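Local coordinates for xylose isomerase-like TIM barrel domain-containing protein (Thermus thermophilus, PDB 3AYV), which is of unknown function but binds zinc ions in a TIM barrel and may take part in protection against oxidative stress, at residues Arg4-Ser10 with Gly25-Asp31; Leu61-Ser65 with Arg111-Leu115; Asp91-Phe95 with Glu184-Leu188; His96-His101 with Asn137-Pro141. One frame throughout, in Å; residues are numbered along the deposited sequence.

Contact 1: Arg4-Ser10 with Gly25-Asp31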
loop_
_atom_site.group_PDB
_atom_site.type_symbol
_atom_site.label_atom_id
_atom_site.label_comp_id
_atom_site.label_asym_id
_atom_site.label_seq_id
_atom_site.Cartn_x
_atom_site.Cartn_y
_atom_site.Cartn_z
ATOM N N ARG A 4 8.264 8.245 -2.748
ATOM C CA ARG A 4 8.965 7.159 -2.114
ATOM C C ARG A 4 9.078 6.017 -3.112
ATOM O O ARG A 4 8.233 5.891 -4.008
ATOM C CB ARG A 4 8.201 6.672 -0.882
ATOM C CG ARG A 4 7.761 7.792 0.042
ATOM C CD ARG A 4 7.538 7.355 1.449
ATOM N NE ARG A 4 7.081 8.495 2.260
ATOM C CZ ARG A 4 6.546 8.379 3.473
ATOM N NH1 ARG A 4 6.386 7.177 4.026
ATOM N NH2 ARG A 4 6.154 9.460 4.130
ATOM N N LEU A 5 10.123 5.210 -2.964
ATOM C CA LEU A 5 10.276 3.987 -3.761
ATOM C C LEU A 5 9.889 2.730 -2.984
ATOM O O LEU A 5 10.386 2.497 -1.883
ATOM C CB LEU A 5 11.719 3.847 -4.271
ATOM C CG LEU A 5 11.969 2.629 -5.162
ATOM C CD1 LEU A 5 11.211 2.718 -6.485
ATOM C CD2 LEU A 5 13.472 2.472 -5.405
ATOM N N ALA A 6 9.013 1.922 -3.572
ATOM C CA ALA A 6 8.689 0.590 -3.043
ATOM C C ALA A 6 9.791 -0.399 -3.377
ATOM O O ALA A 6 10.217 -0.473 -4.514
ATOM C CB ALA A 6 7.350 0.088 -3.631
ATOM N N PHE A 7 10.233 -1.158 -2.384
ATOM C CA PHE A 7 11.147 -2.289 -2.601
ATOM C C PHE A 7 10.962 -3.281 -1.461
ATOM O O PHE A 7 10.616 -2.895 -0.344
ATOM C CB PHE A 7 12.626 -1.816 -2.669
ATOM C CG PHE A 7 13.079 -1.040 -1.453
ATOM C CD1 PHE A 7 12.876 0.327 -1.379
ATOM C CD2 PHE A 7 13.690 -1.686 -0.384
ATOM C CE1 PHE A 7 13.271 1.050 -0.247
ATOM C CE2 PHE A 7 14.097 -0.978 0.766
ATOM C CZ PHE A 7 13.910 0.400 0.820
ATOM N N PRO A 8 11.174 -4.575 -1.731
ATOM C CA PRO A 8 11.171 -5.532 -0.630
ATOM C C PRO A 8 12.422 -5.405 0.243
ATOM O O PRO A 8 13.506 -5.053 -0.260
ATOM C CB PRO A 8 11.150 -6.886 -1.339
ATOM C CG PRO A 8 11.767 -6.616 -2.678
ATOM C CD PRO A 8 11.360 -5.218 -3.045
ATOM N N LEU A 9 12.269 -5.705 1.529
ATOM C CA LEU A 9 13.391 -5.772 2.456
ATOM C C LEU A 9 14.500 -6.672 1.880
ATOM O O LEU A 9 15.700 -6.381 2.041
ATOM C CB LEU A 9 12.904 -6.290 3.807
ATOM C CG LEU A 9 13.952 -6.461 4.905
ATOM C CD1 LEU A 9 14.652 -5.101 5.160
ATOM C CD2 LEU A 9 13.293 -7.034 6.155
ATOM N N SER A 10 14.095 -7.721 1.159
ATOM C CA SER A 10 15.034 -8.669 0.556
ATOM C C SER A 10 15.933 -8.039 -0.512
ATOM O O SER A 10 16.956 -8.621 -0.875
ATOM C CB SER A 10 14.296 -9.885 -0.023
ATOM O OG SER A 10 13.412 -9.497 -1.059
ATOM N N GLY A 25 12.112 8.846 -0.792
ATOM C CA GLY A 25 11.816 8.148 0.450
ATOM C C GLY A 25 11.667 6.643 0.181
ATOM O O GLY A 25 11.933 6.160 -0.933
ATOM N N ALA A 26 11.235 5.897 1.196
ATOM C CA ALA A 26 11.165 4.445 1.074
ATOM C C ALA A 26 9.809 3.913 1.519
ATOM O O ALA A 26 9.243 4.410 2.484
ATOM C CB ALA A 26 12.255 3.797 1.913
ATOM N N GLU A 27 9.310 2.902 0.808
ATOM C CA GLU A 27 8.251 2.056 1.363
ATOM C C GLU A 27 8.713 0.616 1.258
ATOM O O GLU A 27 8.793 0.049 0.155
ATOM C CB GLU A 27 6.912 2.265 0.652
ATOM C CG GLU A 27 5.824 1.417 1.292
ATOM C CD GLU A 27 4.445 1.965 1.091
ATOM O OE1 GLU A 27 3.691 1.365 0.310
ATOM O OE2 GLU A 27 4.111 2.990 1.717
ATOM N N VAL A 28 9.035 0.031 2.402
ATOM C CA VAL A 28 9.685 -1.262 2.440
ATOM C C VAL A 28 8.672 -2.373 2.669
ATOM O O VAL A 28 7.938 -2.362 3.659
ATOM C CB VAL A 28 10.715 -1.346 3.585
ATOM C CG1 VAL A 28 11.516 -2.655 3.440
ATOM C CG2 VAL A 28 11.653 -0.133 3.560
ATOM N N TYR A 29 8.651 -3.339 1.759
ATOM C CA TYR A 29 7.786 -4.491 1.945
ATOM C C TYR A 29 8.465 -5.503 2.840
ATOM O O TYR A 29 9.619 -5.893 2.623
ATOM C CB TYR A 29 7.415 -5.085 0.587
ATOM C CG TYR A 29 6.950 -6.525 0.669
ATOM C CD1 TYR A 29 5.660 -6.842 1.103
ATOM C CD2 TYR A 29 7.781 -7.563 0.248
ATOM C CE1 TYR A 29 5.217 -8.173 1.155
ATOM C CE2 TYR A 29 7.355 -8.898 0.293
ATOM C CZ TYR A 29 6.074 -9.197 0.735
ATOM O OH TYR A 29 5.667 -10.528 0.747
ATOM N N LEU A 30 7.741 -5.935 3.868
ATOM C CA LEU A 30 8.321 -6.786 4.891
ATOM C C LEU A 30 8.168 -8.265 4.499
ATOM O O LEU A 30 7.196 -8.919 4.906
ATOM C CB LEU A 30 7.705 -6.473 6.269
ATOM C CG LEU A 30 7.755 -4.995 6.693
ATOM C CD1 LEU A 30 7.137 -4.800 8.094
ATOM C CD2 LEU A 30 9.195 -4.494 6.716
ATOM N N ASP A 31 9.129 -8.765 3.709
ATOM C CA ASP A 31 9.201 -10.197 3.335
ATOM C C ASP A 31 8.921 -11.063 4.569
ATOM O O ASP A 31 9.640 -10.990 5.593
ATOM C CB ASP A 31 10.589 -10.596 2.762
ATOM C CG ASP A 31 11.008 -9.779 1.556
ATOM O OD1 ASP A 31 11.278 -8.562 1.699
ATOM O OD2 ASP A 31 11.105 -10.366 0.451
#
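Arg4 to Pro8 and Gly25 to Tyr29 pair as parallel neighbours, the two strands of a beta-alpha-beta unit of the TIM barrel whose crossover is helix 12-22. Their axes approach to 4.1 Å at 25°. Leu5 and Phe7 each use both N and O, giving to the carbonyls of Gly25 and Glu27 and receiving from the amides of Glu27 and Tyr29. A fifth bond, from Leu9 N to Tyr29 O, carries the pairing past the strand.

Arg4, Ala6, Glu27 and Tyr29 point to the face turned to the barrel interior, where the zinc ligands lie: Arg4 reaches salt bridges with Asp91 and Asp2, while Glu27 has partners in Ser53 and His187. Gly25 suits its place beside Arg4, because a beta carbon there would press on Arg4 CG. Leu5 and Phe7 pack on helix 12-22 and Val28 on helix 38-47, with Ala26 on the same face. With chi1 at 56°, between backbone N and carbonyl carbon, Phe7 swings its ring to the partner strand, placing CE1 3.6 Å from Ala26 CB and CZ 3.6 Å from Val28 CG2. On the interior face Pro8 CB meets the edge of the Tyr29 ring, 3.8 Å from CD2.

Beyond the strands, Asp31 reaches back with a carboxylate approached from above its plane. Replacing it with an alanine would probably leave Ser10 N and OG without this acceptor and the first strand's end less firmly tied. Ser10 suits the site with two donors: N gives to Asp31 OD1 at 3.0 Å and OG to Asp31 OD2 at 2.9 Å.

Contact 2: Leu61-Ser65 with Arg111-Leu115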
loop_
_atom_site.group_PDB
_atom_site.type_symbol
_atom_site.label_atom_id
_atom_site.label_comp_id
_atom_site.label_asym_id
_atom_site.label_seq_id
_atom_site.Cartn_x
_atom_site.Cartn_y
_atom_site.Cartn_z
ATOM N N LEU A 61 -2.765 -14.080 2.696
ATOM C CA LEU A 61 -3.329 -13.749 3.998
ATOM C C LEU A 61 -4.747 -13.200 3.878
ATOM O O LEU A 61 -5.085 -12.541 2.900
ATOM C CB LEU A 61 -2.454 -12.699 4.710
ATOM C CG LEU A 61 -0.977 -13.112 4.892
ATOM C CD1 LEU A 61 -0.171 -12.010 5.596
ATOM C CD2 LEU A 61 -0.797 -14.443 5.604
ATOM N N ASP A 62 -5.556 -13.455 4.909
ATOM C CA ASP A 62 -6.901 -12.919 5.007
ATOM C C ASP A 62 -7.403 -13.116 6.438
ATOM O O ASP A 62 -7.527 -14.265 6.912
ATOM C CB ASP A 62 -7.845 -13.631 4.000
ATOM C CG ASP A 62 -9.241 -13.079 4.038
ATOM O OD1 ASP A 62 -9.452 -12.007 4.652
ATOM O OD2 ASP A 62 -10.151 -13.714 3.453
ATOM N N LEU A 63 -7.695 -12.003 7.117
ATOM C CA LEU A 63 -8.286 -12.062 8.458
ATOM C C LEU A 63 -9.637 -12.805 8.482
ATOM O O LEU A 63 -10.056 -13.313 9.536
ATOM C CB LEU A 63 -8.454 -10.649 9.052
ATOM C CG LEU A 63 -7.146 -9.923 9.413
ATOM C CD1 LEU A 63 -7.480 -8.480 9.840
ATOM C CD2 LEU A 63 -6.418 -10.690 10.560
ATOM N N LEU A 64 -10.290 -12.858 7.331
ATOM C CA LEU A 64 -11.614 -13.454 7.227
ATOM C C LEU A 64 -11.562 -14.774 6.450
ATOM O O LEU A 64 -12.609 -15.257 5.986
ATOM C CB LEU A 64 -12.571 -12.480 6.548
ATOM C CG LEU A 64 -12.765 -11.105 7.198
ATOM C CD1 LEU A 64 -13.811 -10.401 6.365
ATOM C CD2 LEU A 64 -13.218 -11.237 8.690
ATOM N N SER A 65 -10.363 -15.337 6.294
ATOM C CA SER A 65 -10.227 -16.665 5.681
ATOM C C SER A 65 -11.158 -17.716 6.349
ATOM O O SER A 65 -11.252 -17.778 7.590
ATOM C CB SER A 65 -8.792 -17.180 5.823
ATOM O OG SER A 65 -8.662 -18.441 5.138
ATOM N N ARG A 111 -18.327 -8.556 3.568
ATOM C CA ARG A 111 -17.094 -8.689 4.321
ATOM C C ARG A 111 -16.757 -7.425 5.097
ATOM O O ARG A 111 -15.874 -7.490 5.966
ATOM C CB ARG A 111 -15.914 -8.959 3.388
ATOM C CG ARG A 111 -15.799 -10.373 2.843
ATOM C CD ARG A 111 -14.637 -10.443 1.799
ATOM N NE ARG A 111 -13.366 -9.949 2.345
ATOM C CZ ARG A 111 -12.403 -10.739 2.817
ATOM N NH1 ARG A 111 -12.561 -12.064 2.777
ATOM N NH2 ARG A 111 -11.268 -10.223 3.320
ATOM N N ALA A 112 -17.387 -6.290 4.774
ATOM C CA ALA A 112 -16.871 -4.983 5.290
ATOM C C ALA A 112 -16.857 -4.863 6.823
ATOM O O ALA A 112 -15.829 -4.497 7.429
ATOM C CB ALA A 112 -17.635 -3.814 4.679
ATOM N N LEU A 113 -17.995 -5.104 7.464
ATOM C CA LEU A 113 -18.017 -4.937 8.921
ATOM C C LEU A 113 -17.284 -6.076 9.655
ATOM O O LEU A 113 -16.602 -5.816 10.660
ATOM C CB LEU A 113 -19.443 -4.693 9.466
ATOM C CG LEU A 113 -19.892 -3.207 9.419
ATOM C CD1 LEU A 113 -18.978 -2.286 10.257
ATOM C CD2 LEU A 113 -20.046 -2.673 7.994
ATOM N N PRO A 114 -17.386 -7.334 9.149
ATOM C CA PRO A 114 -16.560 -8.367 9.761
ATOM C C PRO A 114 -15.066 -8.036 9.670
ATOM O O PRO A 114 -14.310 -8.308 10.619
ATOM C CB PRO A 114 -16.912 -9.621 8.933
ATOM C CG PRO A 114 -18.384 -9.417 8.666
ATOM C CD PRO A 114 -18.448 -7.935 8.313
ATOM N N LEU A 115 -14.638 -7.450 8.554
ATOM C CA LEU A 115 -13.239 -6.985 8.449
ATOM C C LEU A 115 -12.918 -5.855 9.464
ATOM O O LEU A 115 -11.898 -5.915 10.159
ATOM C CB LEU A 115 -12.882 -6.549 7.026
ATOM C CG LEU A 115 -11.419 -6.063 6.865
ATOM C CD1 LEU A 115 -10.477 -7.266 7.078
ATOM C CD2 LEU A 115 -11.240 -5.464 5.478
#
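An Asx turn within a type I beta turn, Asp62 to Ser65, presents Asp62 to Arg111 and Leu64 to helix 112-118, joining the loop after strand 52-55 to the helical region between strands 92-96 and 132-136. Asp62 OD1 accepts from Leu64 N at 2.9 Å, fixing the turn. From the opposite face of the carboxylate, Arg111 NH2 reaches the same oxygen at 2.9 Å, while NH1 takes Asp62 OD2 at 3.0 Å. This salt bridge is end-on and two-pronged, with nearly straight bonds and the two planes turned 35° apart. Asp suits the place because one short side chain both shapes its own turn and pairs with the arginine. A leucine in its place would probably strand the guanidinium without its countercharge and leave the Leu64 amide without its turn acceptor.

Leu64 supplies the apolar half. Arg111 bends at chi3 (54°), wrapping its chain about Leu64 CD1, which sits 3.8 Å above the centre of the guanidinium plane. The other methyl, CD2, packs 4.0 Å from Pro114 CB, and CD1 meets Leu115 CB at 4.0 Å. Leu63 CD1 adds a looser touch on Leu115 CD1.

Thr74 of helix 68-87 accepts from Asp62 N and is touched by Leu63. Ala112 packs on helix 147-153, and Arg111 lies against Ile99 and Pro100 of the loop after strand 92-96.

Contact 3: Asp91-Phe95 with Glu184-Leu188. With ZN (zinc ion), chain F.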
loop_
_atom_site.group_PDB
_atom_site.type_symbol
_atom_site.label_atom_id
_atom_site.label_comp_id
_atom_site.label_asym_id
_atom_site.label_seq_id
_atom_site.Cartn_x
_atom_site.Cartn_y
_atom_site.Cartn_z
ATOM N N ASP A 91 6.247 5.951 9.294
ATOM C CA ASP A 91 5.110 6.827 9.569
ATOM C C ASP A 91 3.787 6.114 9.283
ATOM O O ASP A 91 2.805 6.314 10.002
ATOM C CB ASP A 91 5.212 8.199 8.867
ATOM C CG ASP A 91 5.256 8.112 7.319
ATOM O OD1 ASP A 91 5.300 7.004 6.721
ATOM O OD2 ASP A 91 5.232 9.197 6.693
ATOM N N ARG A 92 3.811 5.237 8.274
ATOM C CA ARG A 92 2.584 4.561 7.802
ATOM C C ARG A 92 2.866 3.092 7.507
ATOM O O ARG A 92 4.015 2.714 7.210
ATOM C CB ARG A 92 2.105 5.239 6.510
ATOM C CG ARG A 92 1.652 6.672 6.698
ATOM C CD ARG A 92 1.765 7.508 5.426
ATOM N NE ARG A 92 1.146 8.814 5.669
ATOM C CZ ARG A 92 0.494 9.539 4.766
ATOM N NH1 ARG A 92 0.339 9.103 3.527
ATOM N NH2 ARG A 92 -0.027 10.714 5.124
ATOM N N ALA A 93 1.812 2.261 7.577
ATOM C CA ALA A 93 1.929 0.836 7.231
ATOM C C ALA A 93 0.729 0.507 6.378
ATOM O O ALA A 93 -0.423 0.813 6.758
ATOM C CB ALA A 93 1.955 -0.067 8.493
ATOM N N VAL A 94 0.985 -0.127 5.240
ATOM C CA VAL A 94 -0.078 -0.376 4.254
ATOM C C VAL A 94 -0.386 -1.866 4.253
ATOM O O VAL A 94 0.532 -2.692 4.365
ATOM C CB VAL A 94 0.393 0.026 2.833
ATOM C CG1 VAL A 94 -0.704 -0.264 1.801
ATOM C CG2 VAL A 94 0.769 1.529 2.787
ATOM N N PHE A 95 -1.672 -2.213 4.094
ATOM C CA PHE A 95 -2.064 -3.624 4.085
ATOM C C PHE A 95 -3.261 -3.791 3.139
ATOM O O PHE A 95 -3.924 -2.803 2.752
ATOM C CB PHE A 95 -2.374 -4.133 5.517
ATOM C CG PHE A 95 -3.700 -3.651 6.045
ATOM C CD1 PHE A 95 -3.816 -2.372 6.588
ATOM C CD2 PHE A 95 -4.835 -4.467 5.987
ATOM C CE1 PHE A 95 -5.040 -1.897 7.043
ATOM C CE2 PHE A 95 -6.081 -4.006 6.451
ATOM C CZ PHE A 95 -6.179 -2.715 6.983
ATOM N N GLU A 184 -5.057 9.147 1.378
ATOM C CA GLU A 184 -3.987 9.983 1.863
ATOM C C GLU A 184 -2.630 9.516 1.348
ATOM O O GLU A 184 -1.617 10.172 1.586
ATOM C CB GLU A 184 -4.029 10.104 3.397
ATOM C CG GLU A 184 -3.676 8.846 4.164
ATOM C CD GLU A 184 -4.171 8.886 5.596
ATOM O OE1 GLU A 184 -3.317 8.825 6.493
ATOM O OE2 GLU A 184 -5.402 8.958 5.814
ATOM N N HIS A 185 -2.638 8.403 0.596
ATOM C CA HIS A 185 -1.426 7.676 0.230
ATOM C C HIS A 185 -1.743 7.102 -1.131
ATOM O O HIS A 185 -2.832 6.548 -1.342
ATOM C CB HIS A 185 -1.214 6.533 1.225
ATOM C CG HIS A 185 0.209 6.148 1.448
ATOM N ND1 HIS A 185 0.735 4.957 0.994
ATOM C CD2 HIS A 185 1.203 6.764 2.125
ATOM C CE1 HIS A 185 1.993 4.853 1.387
ATOM N NE2 HIS A 185 2.305 5.949 2.061
ATOM N N LEU A 186 -0.829 7.270 -2.081
ATOM C CA LEU A 186 -1.079 6.753 -3.423
ATOM C C LEU A 186 0.005 5.806 -3.848
ATOM O O LEU A 186 1.197 6.075 -3.641
ATOM C CB LEU A 186 -1.256 7.880 -4.454
ATOM C CG LEU A 186 -2.642 8.509 -4.283
ATOM C CD1 LEU A 186 -2.534 9.777 -3.451
ATOM C CD2 LEU A 186 -3.379 8.730 -5.619
ATOM N N HIS A 187 -0.423 4.670 -4.393
ATOM C CA HIS A 187 0.490 3.713 -4.998
ATOM C C HIS A 187 0.461 3.948 -6.491
ATOM O O HIS A 187 -0.579 3.789 -7.132
ATOM C CB HIS A 187 0.067 2.287 -4.650
ATOM C CG HIS A 187 0.590 1.815 -3.332
ATOM N ND1 HIS A 187 0.431 0.520 -2.894
ATOM C CD2 HIS A 187 1.300 2.451 -2.367
ATOM C CE1 HIS A 187 0.979 0.385 -1.698
ATOM N NE2 HIS A 187 1.526 1.538 -1.361
ATOM N N LEU A 188 1.604 4.355 -7.035
ATOM C CA LEU A 188 1.678 4.810 -8.424
ATOM C C LEU A 188 2.471 3.883 -9.314
ATOM O O LEU A 188 3.564 3.456 -8.954
ATOM C CB LEU A 188 2.316 6.190 -8.492
ATOM C CG LEU A 188 1.582 7.316 -7.739
ATOM C CD1 LEU A 188 2.432 8.576 -7.950
ATOM C CD2 LEU A 188 0.201 7.514 -8.307
HETATM ZN ZN ZN F . -0.293 -1.077 -4.562
HETATM O O HOH W 1 -0.277 12.428 2.516
HETATM O O HOH W 2 1.298 -2.514 -3.223
HETATM O O HOH W 3 0.820 -2.735 -5.930
#
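Val94 and His187 meet inside the closed eight-stranded TIM barrel, Val94 CG1 lying 3.9 Å from His187 CE1. Strands 92-96 and 185-188 are not sheet neighbours; their axes pass 10.4 Å apart at 57°, so the side chains meet across the interior. His187 ND1 binds zinc at 2.4 Å. Two waters and Glu136, Asp162 and Glu223 complete its shell, a site rich in carboxylates as suits a divalent metal.

Chi1 (-85°) carries the ring beside the backbone N and chi2 (-174°) sets ND1 toward the metal, while across the ring NE2 bonds Glu27, a second-shell carboxylate. Val94, small and branched, fills the space between two histidines: its second methyl, CG2, rests against the imidazole of His185.

Farther from the zinc, the long, extended chain of Arg92 spans the barrel toward Glu184. Glu184 OE1 lies over one face of the guanidinium, 4.0 Å from Arg92 NH2, an attraction of charge alone, since no N-H points at it; the salt bridge of Glu184 is with Arg132. A less certain hydrogen bond runs from Arg92 NH1 to Glu184 O. A water accepts from Arg92 NH2 at 3.1 Å and donates to Glu184 O at 2.8 Å.

Contact 4: His96-His101 with Asn137-Pro141. With ZN (zinc ion), chain E.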
loop_
_atom_site.group_PDB
_atom_site.type_symbol
_atom_site.label_atom_id
_atom_site.label_comp_id
_atom_site.label_asym_id
_atom_site.label_seq_id
_atom_site.Cartn_x
_atom_site.Cartn_y
_atom_site.Cartn_z
ATOM N N HIS A 96 -3.501 -5.033 2.716
ATOM C CA HIS A 96 -4.637 -5.347 1.839
ATOM C C HIS A 96 -5.802 -5.894 2.650
ATOM O O HIS A 96 -5.591 -6.393 3.756
ATOM C CB HIS A 96 -4.239 -6.478 0.870
ATOM C CG HIS A 96 -3.216 -6.079 -0.142
ATOM N ND1 HIS A 96 -2.809 -6.935 -1.145
ATOM C CD2 HIS A 96 -2.537 -4.927 -0.335
ATOM C CE1 HIS A 96 -1.902 -6.335 -1.895
ATOM N NE2 HIS A 96 -1.710 -5.122 -1.418
ATOM N N SER A 97 -7.017 -5.866 2.088
ATOM C CA SER A 97 -8.191 -6.392 2.836
ATOM C C SER A 97 -8.224 -7.918 2.997
ATOM O O SER A 97 -8.939 -8.438 3.874
ATOM C CB SER A 97 -9.507 -5.912 2.204
ATOM O OG SER A 97 -9.808 -6.682 1.037
ATOM N N GLY A 98 -7.499 -8.630 2.142
ATOM C CA GLY A 98 -7.525 -10.091 2.186
ATOM C C GLY A 98 -8.589 -10.687 1.259
ATOM O O GLY A 98 -8.653 -11.915 1.087
ATOM N N ILE A 99 -9.398 -9.830 0.641
ATOM C CA ILE A 99 -10.500 -10.324 -0.223
ATOM C C ILE A 99 -9.913 -11.130 -1.418
ATOM O O ILE A 99 -8.933 -10.695 -2.028
ATOM C CB ILE A 99 -11.432 -9.185 -0.671
ATOM C CG1 ILE A 99 -12.754 -9.770 -1.218
ATOM C CG2 ILE A 99 -10.741 -8.267 -1.760
ATOM C CD1 ILE A 99 -13.766 -8.697 -1.728
ATOM N N PRO A 100 -10.463 -12.327 -1.692
ATOM C CA PRO A 100 -10.048 -13.125 -2.872
ATOM C C PRO A 100 -10.431 -12.399 -4.139
ATOM O O PRO A 100 -11.354 -11.604 -4.133
ATOM C CB PRO A 100 -10.927 -14.388 -2.789
ATOM C CG PRO A 100 -11.423 -14.452 -1.391
ATOM C CD PRO A 100 -11.495 -13.013 -0.887
ATOM N N HIS A 101 -9.755 -12.701 -5.240
ATOM C CA HIS A 101 -10.160 -12.138 -6.496
ATOM C C HIS A 101 -11.534 -12.653 -6.927
ATOM O O HIS A 101 -11.860 -13.810 -6.677
ATOM C CB HIS A 101 -9.167 -12.544 -7.589
ATOM C CG HIS A 101 -9.575 -12.020 -8.906
ATOM N ND1 HIS A 101 -9.463 -10.679 -9.229
ATOM C CD2 HIS A 101 -10.217 -12.610 -9.939
ATOM C CE1 HIS A 101 -9.983 -10.481 -10.430
ATOM N NE2 HIS A 101 -10.444 -11.638 -10.880
ATOM N N ASN A 137 -6.685 -0.704 -1.803
ATOM C CA ASN A 137 -7.588 -1.524 -2.627
ATOM C C ASN A 137 -6.753 -2.562 -3.387
ATOM O O ASN A 137 -5.646 -2.259 -3.857
ATOM C CB ASN A 137 -8.403 -0.676 -3.624
ATOM C CG ASN A 137 -7.519 0.147 -4.574
ATOM O OD1 ASN A 137 -6.771 1.017 -4.134
ATOM N ND2 ASN A 137 -7.601 -0.146 -5.889
ATOM N N SER A 138 -7.319 -3.757 -3.525
ATOM C CA SER A 138 -6.703 -4.849 -4.256
ATOM C C SER A 138 -7.728 -5.435 -5.232
ATOM O O SER A 138 -7.843 -4.940 -6.357
ATOM C CB SER A 138 -6.106 -5.887 -3.285
ATOM O OG SER A 138 -7.083 -6.385 -2.371
ATOM N N HIS A 139 -8.550 -6.375 -4.769
ATOM C CA HIS A 139 -9.505 -7.078 -5.607
ATOM C C HIS A 139 -10.957 -6.688 -5.389
ATOM O O HIS A 139 -11.832 -7.315 -5.979
ATOM C CB HIS A 139 -9.344 -8.616 -5.437
ATOM C CG HIS A 139 -7.989 -9.098 -5.837
ATOM N ND1 HIS A 139 -7.656 -9.368 -7.146
ATOM C CD2 HIS A 139 -6.858 -9.285 -5.110
ATOM C CE1 HIS A 139 -6.384 -9.728 -7.208
ATOM N NE2 HIS A 139 -5.877 -9.683 -5.984
ATOM N N GLU A 140 -11.221 -5.647 -4.577
ATOM C CA GLU A 140 -12.614 -5.248 -4.326
ATOM C C GLU A 140 -13.210 -4.769 -5.644
ATOM O O GLU A 140 -12.550 -4.046 -6.390
ATOM C CB GLU A 140 -12.744 -4.134 -3.260
ATOM C CG GLU A 140 -12.233 -4.525 -1.854
ATOM C CD GLU A 140 -10.720 -4.436 -1.729
ATOM O OE1 GLU A 140 -10.030 -4.016 -2.683
ATOM O OE2 GLU A 140 -10.200 -4.814 -0.658
ATOM N N PRO A 141 -14.432 -5.212 -5.950
ATOM C CA PRO A 141 -14.979 -4.765 -7.242
ATOM C C PRO A 141 -15.335 -3.266 -7.304
ATOM O O PRO A 141 -15.310 -2.695 -8.398
ATOM C CB PRO A 141 -16.190 -5.688 -7.473
ATOM C CG PRO A 141 -16.494 -6.343 -6.148
ATOM C CD PRO A 141 -15.179 -6.342 -5.357
HETATM ZN ZN ZN E . -0.181 -3.383 -2.005
HETATM O O HOH W 4 -7.556 -4.673 -0.456
HETATM O O HOH W 5 -6.751 -8.692 -0.848
HETATM O O HOH W 6 -13.045 -9.660 -5.134
HETATM O O HOH W 2 1.298 -2.514 -3.223
HETATM O O HOH W 7 0.669 -5.162 -3.475
#
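Ser97 and Glu140 form the tight, buried part of this meeting of two loops that follow TIM-barrel strands: Ser97 OG donates to Glu140 OE2 at 2.6 Å, on the anti side and somewhat out of the carboxylate plane. The same hydroxyl accepts from Ile99 N in an ST turn, and Gly98 takes a positive phi (92°) that suits glycine. Glu140 bends at chi2 (80°), curling back so that OE1 offers its syn lone pair to Ser138 N at 2.9 Å. Ile99 CG2 lies 3.8 Å from Glu140 CD, an apolar wall beside the carboxylate. A water accepts from Ser97 N and Ser138 OG and donates to Glu140 OE2.

Toward solvent the packing thins. Exposed His101 crosses His139 rim to rim, planes at 84°, joined by one hydrogen bond of 3.1 Å between His101 ND1 and His139 ND1.

At the other end His96 NE2 binds zinc at 2.4 Å, with His55, Glu136 and two waters, while Ser138 CB lies over one face of the imidazole. Met by an amide, a hydroxyl and a water, the buried Glu140 carboxylate probably stays ionised, tying together the loops that lead out of His96 and Glu136, both zinc ligands.

Along the chain contact 1 closes first; contact 2 then opens, and its segments alternate with those of contacts 3 and 4, while contact 4 falls wholly between the two halves of contact 3. Contacts 1 and 3 share the barrel sheet, their centres about 11 Å apart, joined through Arg4-Asp91 and Glu27-His187. Contacts 2 and 4 touch among the loops, centres about 10 Å apart, whereas the centres of contacts 1 and 2 lie about 25 Å apart on opposite sides of the chain's centre. Residues 91-95 run straight into 96-101, and one water bound to both zinc ions belongs to contacts 3 and 4, so strand interior and loops meet at one metal centre.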